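Local coordinates for glycerol trinitrate reductase (Agrobacterium tumefaciens, PDB 5EPD), which probably reduces glycerol trinitrate and related compounds as an FMN-dependent, NAD(P)H-using oxidoreductase of the Old Yellow Enzyme family, captured in an FMN-free form, at residues T47-P57 with Y88-Q99; P242-P251 with L274-V285. One frame throughout, in Å; residues are numbered along the deposited sequence.

Both contacts lie in the TIM-barrel fold of this Old Yellow Enzyme, one in its loops and one in its strands, and they follow one another along the chain without nesting or crossing. Contact 1 closes first: the excursion after strand 41-43, with its small hairpin, meets the loop that leaves strand 73-80 and enters helix 97-112, so it ties together the loops that follow the first two barrel strands. Contact 2 opens about 140 residues later and pairs neighbouring strands 245-249 and 281-284 directly, closing the loop made by crossover helix 263-276. Their centres lie about 25 Å apart on opposite sides of the centre of the chain, with nearest atoms about 8 Å apart.

Contact 1: residues T47-P57 with Y88-Q99; sequences TRNRAGAGFVP and YQDTPGIYTQAQ
A short, weakly bonded hairpin with a G1 beta bulge, in which Phe55 and Val56 both face Gly52, packs against the loop and capping box that start helix 97-112. Phe55 O accepts from Gly93 N at 2.8 Å, in the carbonyl plane and on a lone pair. Next to it the extended side chain of Gln99 donates from NE2 to Gly54 O (2.8 Å), almost straight at 170° and within its own amide plane. Gln99 OE1, the other end of that amide, takes Tyr95 N at 2.7 Å and Thr96 N, so both ends are held and its rotation is fixed. Gln99 NE2 also sits at the edge of the Phe55 ring, whose CD2 lies 3.1 Å from Tyr95 OH. Val56 CG2 rests on Ala98 CB. Farther along, Ala51 N donates to Asp90 O (2.9 Å), and Asn49 ND2 reaches Gln89 O in the carbonyl plane (3.0 Å). A water links Asn49 O, Gln89 NE2 and Asp90 OD2, while Gln89 OE1 accepts from Asn155 N. Pro92 lies between this hairpin and Trp103 of helix 97-112, also touching strand 73-80, while Thr47 and Thr91 meet Trp122 at the end of strand 117-122.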
loop_
_atom_site.group_PDB
_atom_site.type_symbol
_atom_site.label_atom_id
_atom_site.label_comp_id
_atom_site.label_asym_id
_atom_site.label_seq_id
_atom_site.Cartn_x
_atom_site.Cartn_y
_atom_site.Cartn_z
ATOM N N THR A 47 4.248 0.290 6.931
ATOM C CA THR A 47 3.708 -0.206 8.164
ATOM C C THR A 47 4.549 0.215 9.377
ATOM O O THR A 47 5.790 -0.002 9.404
ATOM C CB THR A 47 3.637 -1.740 8.139
ATOM O OG1 THR A 47 2.819 -2.185 7.042
ATOM C CG2 THR A 47 3.066 -2.234 9.441
ATOM N N ARG A 48 3.861 0.759 10.396
ATOM C CA ARG A 48 4.496 1.231 11.666
ATOM C C ARG A 48 3.967 0.580 12.973
ATOM O O ARG A 48 4.588 0.721 14.023
ATOM C CB ARG A 48 4.379 2.771 11.779
ATOM C CG ARG A 48 4.864 3.567 10.565
ATOM C CD ARG A 48 6.236 3.129 10.058
ATOM N NE ARG A 48 7.248 3.233 11.105
ATOM C CZ ARG A 48 7.950 4.333 11.357
ATOM N NH1 ARG A 48 7.755 5.428 10.624
ATOM N NH2 ARG A 48 8.858 4.344 12.344
ATOM N N ASN A 49 2.829 -0.112 12.913
ATOM C CA ASN A 49 2.291 -0.863 14.078
ATOM C C ASN A 49 2.154 -0.009 15.352
ATOM O O ASN A 49 2.670 -0.361 16.433
ATOM C CB ASN A 49 3.130 -2.110 14.362
ATOM C CG ASN A 49 3.504 -2.869 13.099
ATOM O OD1 ASN A 49 4.567 -2.608 12.522
ATOM N ND2 ASN A 49 2.654 -3.825 12.670
ATOM N N ARG A 50 1.485 1.133 15.203
ATOM C CA ARG A 50 1.275 2.090 16.309
ATOM C C ARG A 50 -0.197 2.573 16.356
ATOM O O ARG A 50 -0.495 3.717 16.735
ATOM C CB ARG A 50 2.234 3.275 16.153
ATOM C CG ARG A 50 3.685 3.017 16.541
ATOM C CD ARG A 50 4.506 4.197 16.031
ATOM N NE ARG A 50 5.897 4.223 16.495
ATOM C CZ ARG A 50 6.921 3.589 15.926
ATOM N NH1 ARG A 50 8.131 3.707 16.452
ATOM N NH2 ARG A 50 6.757 2.825 14.857
ATOM N N ALA A 51 -1.120 1.710 15.938
ATOM C CA ALA A 51 -2.539 2.035 16.034
ATOM C C ALA A 51 -2.943 1.757 17.472
ATOM O O ALA A 51 -2.324 0.912 18.138
ATOM C CB ALA A 51 -3.362 1.184 15.074
ATOM N N GLY A 52 -3.982 2.439 17.951
ATOM C CA GLY A 52 -4.441 2.218 19.323
ATOM C C GLY A 52 -5.573 1.214 19.430
ATOM O O GLY A 52 -5.928 0.565 18.448
ATOM N N ALA A 53 -6.136 1.106 20.635
ATOM C CA ALA A 53 -7.389 0.374 20.888
ATOM C C ALA A 53 -8.349 0.416 19.696
ATOM O O ALA A 53 -8.563 1.479 19.112
ATOM C CB ALA A 53 -8.087 0.951 22.126
ATOM N N GLY A 54 -8.919 -0.733 19.337
ATOM C CA GLY A 54 -9.833 -0.797 18.197
ATOM C C GLY A 54 -9.218 -0.447 16.838
ATOM O O GLY A 54 -9.934 -0.072 15.912
ATOM N N PHE A 55 -7.896 -0.590 16.716
ATOM C CA PHE A 55 -7.202 -0.392 15.436
ATOM C C PHE A 55 -7.430 1.033 14.883
ATOM O O PHE A 55 -7.347 1.303 13.658
ATOM C CB PHE A 55 -7.612 -1.482 14.432
ATOM C CG PHE A 55 -7.722 -2.838 15.053
ATOM C CD1 PHE A 55 -6.598 -3.465 15.564
ATOM C CD2 PHE A 55 -8.945 -3.472 15.158
ATOM C CE1 PHE A 55 -6.689 -4.717 16.172
ATOM C CE2 PHE A 55 -9.051 -4.729 15.750
ATOM C CZ PHE A 55 -7.923 -5.352 16.267
ATOM N N VAL A 56 -7.673 1.933 15.833
ATOM C CA VAL A 56 -7.850 3.345 15.574
ATOM C C VAL A 56 -6.463 3.970 15.524
ATOM O O VAL A 56 -5.601 3.590 16.313
ATOM C CB VAL A 56 -8.694 3.983 16.708
ATOM C CG1 VAL A 56 -8.848 5.476 16.504
ATOM C CG2 VAL A 56 -10.070 3.305 16.803
ATOM N N PRO A 57 -6.241 4.936 14.604
ATOM C CA PRO A 57 -4.923 5.570 14.511
ATOM C C PRO A 57 -4.482 6.113 15.855
ATOM O O PRO A 57 -5.272 6.759 16.539
ATOM C CB PRO A 57 -5.144 6.708 13.509
ATOM C CG PRO A 57 -6.263 6.232 12.651
ATOM C CD PRO A 57 -7.173 5.478 13.590
ATOM N N TYR A 88 -0.718 -8.129 10.901
ATOM C CA TYR A 88 0.298 -7.655 11.859
ATOM C C TYR A 88 -0.407 -6.920 12.998
ATOM O O TYR A 88 -1.446 -6.264 12.764
ATOM C CB TYR A 88 1.254 -6.689 11.158
ATOM C CG TYR A 88 1.895 -7.271 9.937
ATOM C CD1 TYR A 88 1.234 -7.297 8.734
ATOM C CD2 TYR A 88 3.176 -7.789 9.997
ATOM C CE1 TYR A 88 1.842 -7.823 7.603
ATOM C CE2 TYR A 88 3.797 -8.304 8.891
ATOM C CZ TYR A 88 3.128 -8.322 7.692
ATOM O OH TYR A 88 3.762 -8.872 6.591
ATOM N N GLN A 89 0.134 -7.027 14.213
ATOM C CA GLN A 89 -0.470 -6.334 15.357
ATOM C C GLN A 89 -0.498 -4.807 15.180
ATOM O O GLN A 89 0.419 -4.203 14.576
ATOM C CB GLN A 89 0.266 -6.667 16.646
ATOM C CG GLN A 89 1.758 -6.310 16.669
ATOM C CD GLN A 89 2.378 -6.593 18.043
ATOM O OE1 GLN A 89 2.327 -7.727 18.568
ATOM N NE2 GLN A 89 2.960 -5.551 18.642
ATOM N N ASP A 90 -1.555 -4.182 15.689
ATOM C CA ASP A 90 -1.578 -2.712 15.826
ATOM C C ASP A 90 -1.445 -1.964 14.516
ATOM O O ASP A 90 -0.979 -0.829 14.482
ATOM C CB ASP A 90 -0.495 -2.265 16.822
ATOM C CG ASP A 90 -0.678 -2.907 18.163
ATOM O OD1 ASP A 90 -1.856 -2.914 18.610
ATOM O OD2 ASP A 90 0.315 -3.404 18.758
ATOM N N THR A 91 -1.866 -2.605 13.434
ATOM C CA THR A 91 -2.071 -1.904 12.205
ATOM C C THR A 91 -3.520 -1.354 12.264
ATOM O O THR A 91 -4.403 -1.957 12.850
ATOM C CB THR A 91 -1.815 -2.819 10.981
ATOM O OG1 THR A 91 -2.809 -3.838 10.918
ATOM C CG2 THR A 91 -0.457 -3.491 11.054
ATOM N N PRO A 92 -3.757 -0.180 11.670
ATOM C CA PRO A 92 -5.090 0.430 11.776
ATOM C C PRO A 92 -6.116 -0.116 10.830
ATOM O O PRO A 92 -5.770 -0.729 9.828
ATOM C CB PRO A 92 -4.832 1.913 11.424
ATOM C CG PRO A 92 -3.640 1.874 10.524
ATOM C CD PRO A 92 -2.772 0.749 11.068
ATOM N N GLY A 93 -7.377 0.195 11.112
ATOM C CA GLY A 93 -8.493 -0.268 10.283
ATOM C C GLY A 93 -9.205 0.850 9.565
ATOM O O GLY A 93 -8.892 2.038 9.725
ATOM N N ILE A 94 -10.154 0.463 8.729
ATOM C CA ILE A 94 -10.987 1.444 8.054
ATOM C C ILE A 94 -12.395 0.870 7.938
ATOM O O ILE A 94 -13.090 1.115 6.968
ATOM C CB ILE A 94 -10.363 1.870 6.694
ATOM C CG1 ILE A 94 -11.153 2.997 6.015
ATOM C CG2 ILE A 94 -10.236 0.677 5.759
ATOM C CD1 ILE A 94 -11.408 4.178 6.930
ATOM N N TYR A 95 -12.819 0.107 8.942
ATOM C CA TYR A 95 -14.117 -0.563 8.876
ATOM C C TYR A 95 -15.108 -0.157 9.959
ATOM O O TYR A 95 -16.294 -0.423 9.790
ATOM C CB TYR A 95 -13.950 -2.093 8.852
ATOM C CG TYR A 95 -13.153 -2.720 10.015
ATOM C CD1 TYR A 95 -11.786 -2.925 9.913
ATOM C CD2 TYR A 95 -13.788 -3.140 11.180
ATOM C CE1 TYR A 95 -11.065 -3.503 10.939
ATOM C CE2 TYR A 95 -13.075 -3.724 12.211
ATOM C CZ TYR A 95 -11.709 -3.905 12.081
ATOM O OH TYR A 95 -10.986 -4.481 13.098
ATOM N N THR A 96 -14.642 0.450 11.056
ATOM C CA THR A 96 -15.537 0.953 12.113
ATOM C C THR A 96 -15.513 2.486 12.145
ATOM O O THR A 96 -14.517 3.098 11.748
ATOM C CB THR A 96 -15.141 0.448 13.511
ATOM O OG1 THR A 96 -13.909 1.062 13.908
ATOM C CG2 THR A 96 -15.011 -1.049 13.543
ATOM N N GLN A 97 -16.604 3.095 12.624
ATOM C CA GLN A 97 -16.680 4.559 12.781
ATOM C C GLN A 97 -15.551 5.153 13.622
ATOM O O GLN A 97 -15.040 6.224 13.269
ATOM C CB GLN A 97 -18.012 4.998 13.407
ATOM C CG GLN A 97 -18.305 6.487 13.234
ATOM C CD GLN A 97 -18.454 6.907 11.759
ATOM O OE1 GLN A 97 -18.953 6.150 10.932
ATOM N NE2 GLN A 97 -18.016 8.122 11.432
ATOM N N ALA A 98 -15.191 4.487 14.733
ATOM C CA ALA A 98 -14.039 4.883 15.569
ATOM C C ALA A 98 -12.786 5.116 14.718
ATOM O O ALA A 98 -12.137 6.151 14.829
ATOM C CB ALA A 98 -13.750 3.835 16.640
ATOM N N GLN A 99 -12.478 4.165 13.836
ATOM C CA GLN A 99 -11.324 4.291 12.938
ATOM C C GLN A 99 -11.484 5.450 11.950
ATOM O O GLN A 99 -10.586 6.286 11.794
ATOM C CB GLN A 99 -11.106 2.982 12.186
ATOM C CG GLN A 99 -10.727 1.812 13.096
ATOM C CD GLN A 99 -11.138 0.449 12.534
ATOM O OE1 GLN A 99 -11.684 0.345 11.418
ATOM N NE2 GLN A 99 -10.908 -0.607 13.327
HETATM O O HOH W 1 2.755 -2.669 17.927
HETATM O O HOH W 2 -4.221 -1.945 17.757
HETATM O O HOH W 3 -12.484 0.538 16.071
#

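Contact 2: residues P242-P251 with L274-V285; sequences PERTGIRISP and LDALGIAYIHVV
Pro242 O is gripped from opposite faces of its carbonyl plane by two backbone amides, Ala280 N across the contact at 2.8 Å and Thr245 N within its own turn. From here the chains run on as neighbouring parallel strands whose short axes lie 21° apart. Ile247 N donates to Tyr281 O, His283 N to Ile247 O, Ile249 N to His283 O (2.8 Å) and Val285 N to Ile249 O, the alternating ladder of a parallel sheet. On the side of the sheet that carries Tyr281, Arg248 and His283, Gly246 CA stands over the centre of the Tyr281 ring in a CH-pi contact, 3.6 Å from its centroid and 8° off the normal. Arg248 and His283 leave the backbone the same way and lie side by side, and a bend at chi3 in Arg248 brings its NE over the imidazole face, 3.4 Å from His283 NE2. The guanidinium is turned 69° from that ring, and Val285 CG2 covers one of its faces. The other side is apolar: Ile247 CG2 meets Leu274 CD1, Ile279 CD1 and Ile282 CG2, each at 3.8 Å, packing strand 245-249 against Leu274 of helix 263-276 and the chain that returns from it in this beta-alpha-beta crossover. One carboxylate oxygen, Glu194 OE2 on strand 193-196, holds both Tyr281 OH and His283 ND1, which fixes the rotation of the imidazole and is consistent with a proton on ND1.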
loop_
_atom_site.group_PDB
_atom_site.type_symbol
_atom_site.label_atom_id
_atom_site.label_comp_id
_atom_site.label_asym_id
_atom_site.label_seq_id
_atom_site.Cartn_x
_atom_site.Cartn_y
_atom_site.Cartn_z
ATOM N N PRO A 242 -13.040 6.076 -10.684
ATOM C CA PRO A 242 -11.716 5.594 -11.088
ATOM C C PRO A 242 -10.637 6.618 -10.818
ATOM O O PRO A 242 -9.467 6.254 -10.615
ATOM C CB PRO A 242 -11.831 5.372 -12.597
ATOM C CG PRO A 242 -13.230 5.678 -12.986
ATOM C CD PRO A 242 -14.013 6.113 -11.786
ATOM N N GLU A 243 -11.040 7.888 -10.851
ATOM C CA GLU A 243 -10.146 9.026 -10.630
ATOM C C GLU A 243 -9.713 9.179 -9.157
ATOM O O GLU A 243 -8.901 10.014 -8.853
ATOM C CB GLU A 243 -10.788 10.338 -11.159
ATOM C CG GLU A 243 -11.770 11.075 -10.215
ATOM C CD GLU A 243 -13.125 10.387 -10.019
ATOM O OE1 GLU A 243 -13.548 9.618 -10.910
ATOM O OE2 GLU A 243 -13.784 10.639 -8.973
ATOM N N ARG A 244 -10.282 8.409 -8.245
ATOM C CA ARG A 244 -9.762 8.344 -6.887
ATOM C C ARG A 244 -9.247 6.931 -6.549
ATOM O O ARG A 244 -8.933 6.644 -5.386
ATOM C CB ARG A 244 -10.847 8.750 -5.912
ATOM C CG ARG A 244 -11.251 10.223 -5.956
ATOM C CD ARG A 244 -12.762 10.323 -5.862
ATOM N NE ARG A 244 -13.256 11.125 -4.747
ATOM C CZ ARG A 244 -14.404 10.901 -4.104
ATOM N NH1 ARG A 244 -15.187 9.862 -4.413
ATOM N NH2 ARG A 244 -14.767 11.707 -3.119
ATOM N N THR A 245 -9.138 6.069 -7.567
ATOM C CA THR A 245 -8.668 4.694 -7.382
ATOM C C THR A 245 -7.265 4.478 -7.973
ATOM O O THR A 245 -6.984 4.873 -9.107
ATOM C CB THR A 245 -9.640 3.676 -8.006
ATOM O OG1 THR A 245 -10.954 3.907 -7.488
ATOM C CG2 THR A 245 -9.218 2.229 -7.685
ATOM N N GLY A 246 -6.390 3.875 -7.166
ATOM C CA GLY A 246 -5.098 3.391 -7.627
ATOM C C GLY A 246 -4.967 1.954 -7.162
ATOM O O GLY A 246 -5.763 1.486 -6.344
ATOM N N ILE A 247 -3.972 1.255 -7.694
ATOM C CA ILE A 247 -3.636 -0.062 -7.216
ATOM C C ILE A 247 -2.113 -0.137 -7.173
ATOM O O ILE A 247 -1.431 0.515 -7.994
ATOM C CB ILE A 247 -4.240 -1.151 -8.139
ATOM C CG1 ILE A 247 -4.016 -2.542 -7.575
ATOM C CG2 ILE A 247 -3.655 -1.066 -9.545
ATOM C CD1 ILE A 247 -4.706 -3.609 -8.382
ATOM N N ARG A 248 -1.589 -0.898 -6.203
ATOM C CA ARG A 248 -0.163 -1.283 -6.170
ATOM C C ARG A 248 0.003 -2.750 -6.579
ATOM O O ARG A 248 -0.756 -3.578 -6.106
ATOM C CB ARG A 248 0.395 -1.104 -4.754
ATOM C CG ARG A 248 1.911 -1.214 -4.637
ATOM C CD ARG A 248 2.412 -0.901 -3.216
ATOM N NE ARG A 248 3.622 -0.061 -3.223
ATOM C CZ ARG A 248 4.585 -0.078 -2.294
ATOM N NH1 ARG A 248 4.514 -0.909 -1.266
ATOM N NH2 ARG A 248 5.645 0.740 -2.399
ATOM N N ILE A 249 1.003 -3.056 -7.424
ATOM C CA ILE A 249 1.383 -4.427 -7.782
ATOM C C ILE A 249 2.895 -4.626 -7.726
ATOM O O ILE A 249 3.671 -3.681 -7.827
ATOM C CB ILE A 249 0.935 -4.817 -9.214
ATOM C CG1 ILE A 249 1.630 -3.922 -10.249
ATOM C CG2 ILE A 249 -0.581 -4.715 -9.324
ATOM C CD1 ILE A 249 1.275 -4.166 -11.700
ATOM N N SER A 250 3.292 -5.877 -7.607
ATOM C CA SER A 250 4.689 -6.261 -7.508
ATOM C C SER A 250 4.892 -7.538 -8.342
ATOM O O SER A 250 4.879 -8.653 -7.780
ATOM C CB SER A 250 5.029 -6.544 -6.034
ATOM O OG SER A 250 4.227 -7.605 -5.493
ATOM N N PRO A 251 5.024 -7.396 -9.683
ATOM C CA PRO A 251 5.112 -8.543 -10.601
ATOM C C PRO A 251 6.148 -9.599 -10.210
ATOM O O PRO A 251 5.845 -10.799 -10.229
ATOM C CB PRO A 251 5.510 -7.889 -11.930
ATOM C CG PRO A 251 4.893 -6.543 -11.857
ATOM C CD PRO A 251 5.054 -6.115 -10.421
ATOM N N LEU A 274 -6.731 -3.420 -15.983
ATOM C CA LEU A 274 -6.753 -2.250 -15.104
ATOM C C LEU A 274 -6.931 -1.007 -15.934
ATOM O O LEU A 274 -7.746 -0.161 -15.586
ATOM C CB LEU A 274 -5.480 -2.129 -14.265
ATOM C CG LEU A 274 -5.374 -3.134 -13.130
ATOM C CD1 LEU A 274 -3.920 -3.191 -12.658
ATOM C CD2 LEU A 274 -6.342 -2.783 -12.002
ATOM N N ASP A 275 -6.187 -0.898 -17.033
ATOM C CA ASP A 275 -6.326 0.258 -17.905
ATOM C C ASP A 275 -7.755 0.394 -18.430
ATOM O O ASP A 275 -8.293 1.504 -18.526
ATOM C CB ASP A 275 -5.372 0.173 -19.082
ATOM C CG ASP A 275 -5.290 1.478 -19.850
ATOM O OD1 ASP A 275 -5.139 2.548 -19.219
ATOM O OD2 ASP A 275 -5.384 1.442 -21.087
ATOM N N ALA A 276 -8.364 -0.741 -18.744
ATOM C CA ALA A 276 -9.733 -0.769 -19.237
ATOM C C ALA A 276 -10.720 -0.202 -18.224
ATOM O O ALA A 276 -11.704 0.421 -18.624
ATOM C CB ALA A 276 -10.141 -2.191 -19.628
ATOM N N LEU A 277 -10.468 -0.422 -16.927
ATOM C CA LEU A 277 -11.327 0.134 -15.861
ATOM C C LEU A 277 -11.177 1.655 -15.693
ATOM O O LEU A 277 -11.975 2.279 -14.987
ATOM C CB LEU A 277 -11.047 -0.557 -14.522
ATOM C CG LEU A 277 -11.566 -1.984 -14.380
ATOM C CD1 LEU A 277 -10.912 -2.736 -13.220
ATOM C CD2 LEU A 277 -13.074 -1.937 -14.212
ATOM N N GLY A 278 -10.156 2.246 -16.314
ATOM C CA GLY A 278 -9.988 3.708 -16.327
ATOM C C GLY A 278 -9.375 4.300 -15.068
ATOM O O GLY A 278 -9.414 5.509 -14.865
ATOM N N ILE A 279 -8.781 3.456 -14.230
ATOM C CA ILE A 279 -8.288 3.917 -12.929
ATOM C C ILE A 279 -7.161 4.929 -13.079
ATOM O O ILE A 279 -6.391 4.914 -14.056
ATOM C CB ILE A 279 -7.855 2.776 -11.973
ATOM C CG1 ILE A 279 -6.853 1.849 -12.637
ATOM C CG2 ILE A 279 -9.066 1.993 -11.465
ATOM C CD1 ILE A 279 -6.144 0.969 -11.644
ATOM N N ALA A 280 -7.095 5.812 -12.087
ATOM C CA ALA A 280 -6.125 6.908 -12.038
ATOM C C ALA A 280 -4.649 6.463 -12.138
ATOM O O ALA A 280 -3.859 7.137 -12.787
ATOM C CB ALA A 280 -6.330 7.724 -10.767
ATOM N N TYR A 281 -4.266 5.356 -11.496
ATOM C CA TYR A 281 -2.855 4.977 -11.507
ATOM C C TYR A 281 -2.551 3.546 -11.108
ATOM O O TYR A 281 -3.295 2.921 -10.353
ATOM C CB TYR A 281 -2.047 5.926 -10.605
ATOM C CG TYR A 281 -2.163 5.695 -9.109
ATOM C CD1 TYR A 281 -1.477 4.661 -8.487
ATOM C CD2 TYR A 281 -2.926 6.548 -8.310
ATOM C CE1 TYR A 281 -1.560 4.470 -7.110
ATOM C CE2 TYR A 281 -3.001 6.381 -6.928
ATOM C CZ TYR A 281 -2.318 5.339 -6.333
ATOM O OH TYR A 281 -2.394 5.155 -4.975
ATOM N N ILE A 282 -1.424 3.053 -11.620
ATOM C CA ILE A 282 -0.800 1.853 -11.095
ATOM C C ILE A 282 0.497 2.246 -10.388
ATOM O O ILE A 282 1.183 3.193 -10.774
ATOM C CB ILE A 282 -0.543 0.758 -12.174
ATOM C CG1 ILE A 282 0.326 1.281 -13.329
ATOM C CG2 ILE A 282 -1.872 0.198 -12.691
ATOM C CD1 ILE A 282 0.715 0.213 -14.325
ATOM N N HIS A 283 0.800 1.501 -9.334
ATOM C CA HIS A 283 1.974 1.722 -8.492
ATOM C C HIS A 283 2.771 0.406 -8.516
ATOM O O HIS A 283 2.345 -0.620 -7.964
ATOM C CB HIS A 283 1.495 2.080 -7.074
ATOM C CG HIS A 283 2.586 2.422 -6.109
ATOM N ND1 HIS A 283 2.325 3.034 -4.901
ATOM C CD2 HIS A 283 3.931 2.257 -6.167
ATOM C CE1 HIS A 283 3.462 3.231 -4.255
ATOM N NE2 HIS A 283 4.451 2.765 -4.999
ATOM N N VAL A 284 3.925 0.430 -9.154
ATOM C CA VAL A 284 4.629 -0.805 -9.432
ATOM C C VAL A 284 5.915 -0.868 -8.615
ATOM O O VAL A 284 6.780 0.019 -8.719
ATOM C CB VAL A 284 4.915 -0.983 -10.955
ATOM C CG1 VAL A 284 5.617 -2.314 -11.230
ATOM C CG2 VAL A 284 3.610 -0.887 -11.757
ATOM N N VAL A 285 6.001 -1.921 -7.797
ATOM C CA VAL A 285 7.196 -2.276 -7.062
ATOM C C VAL A 285 8.069 -3.045 -8.073
ATOM O O VAL A 285 7.691 -4.147 -8.503
ATOM C CB VAL A 285 6.841 -3.173 -5.857
ATOM C CG1 VAL A 285 8.102 -3.625 -5.151
ATOM C CG2 VAL A 285 5.891 -2.452 -4.892
#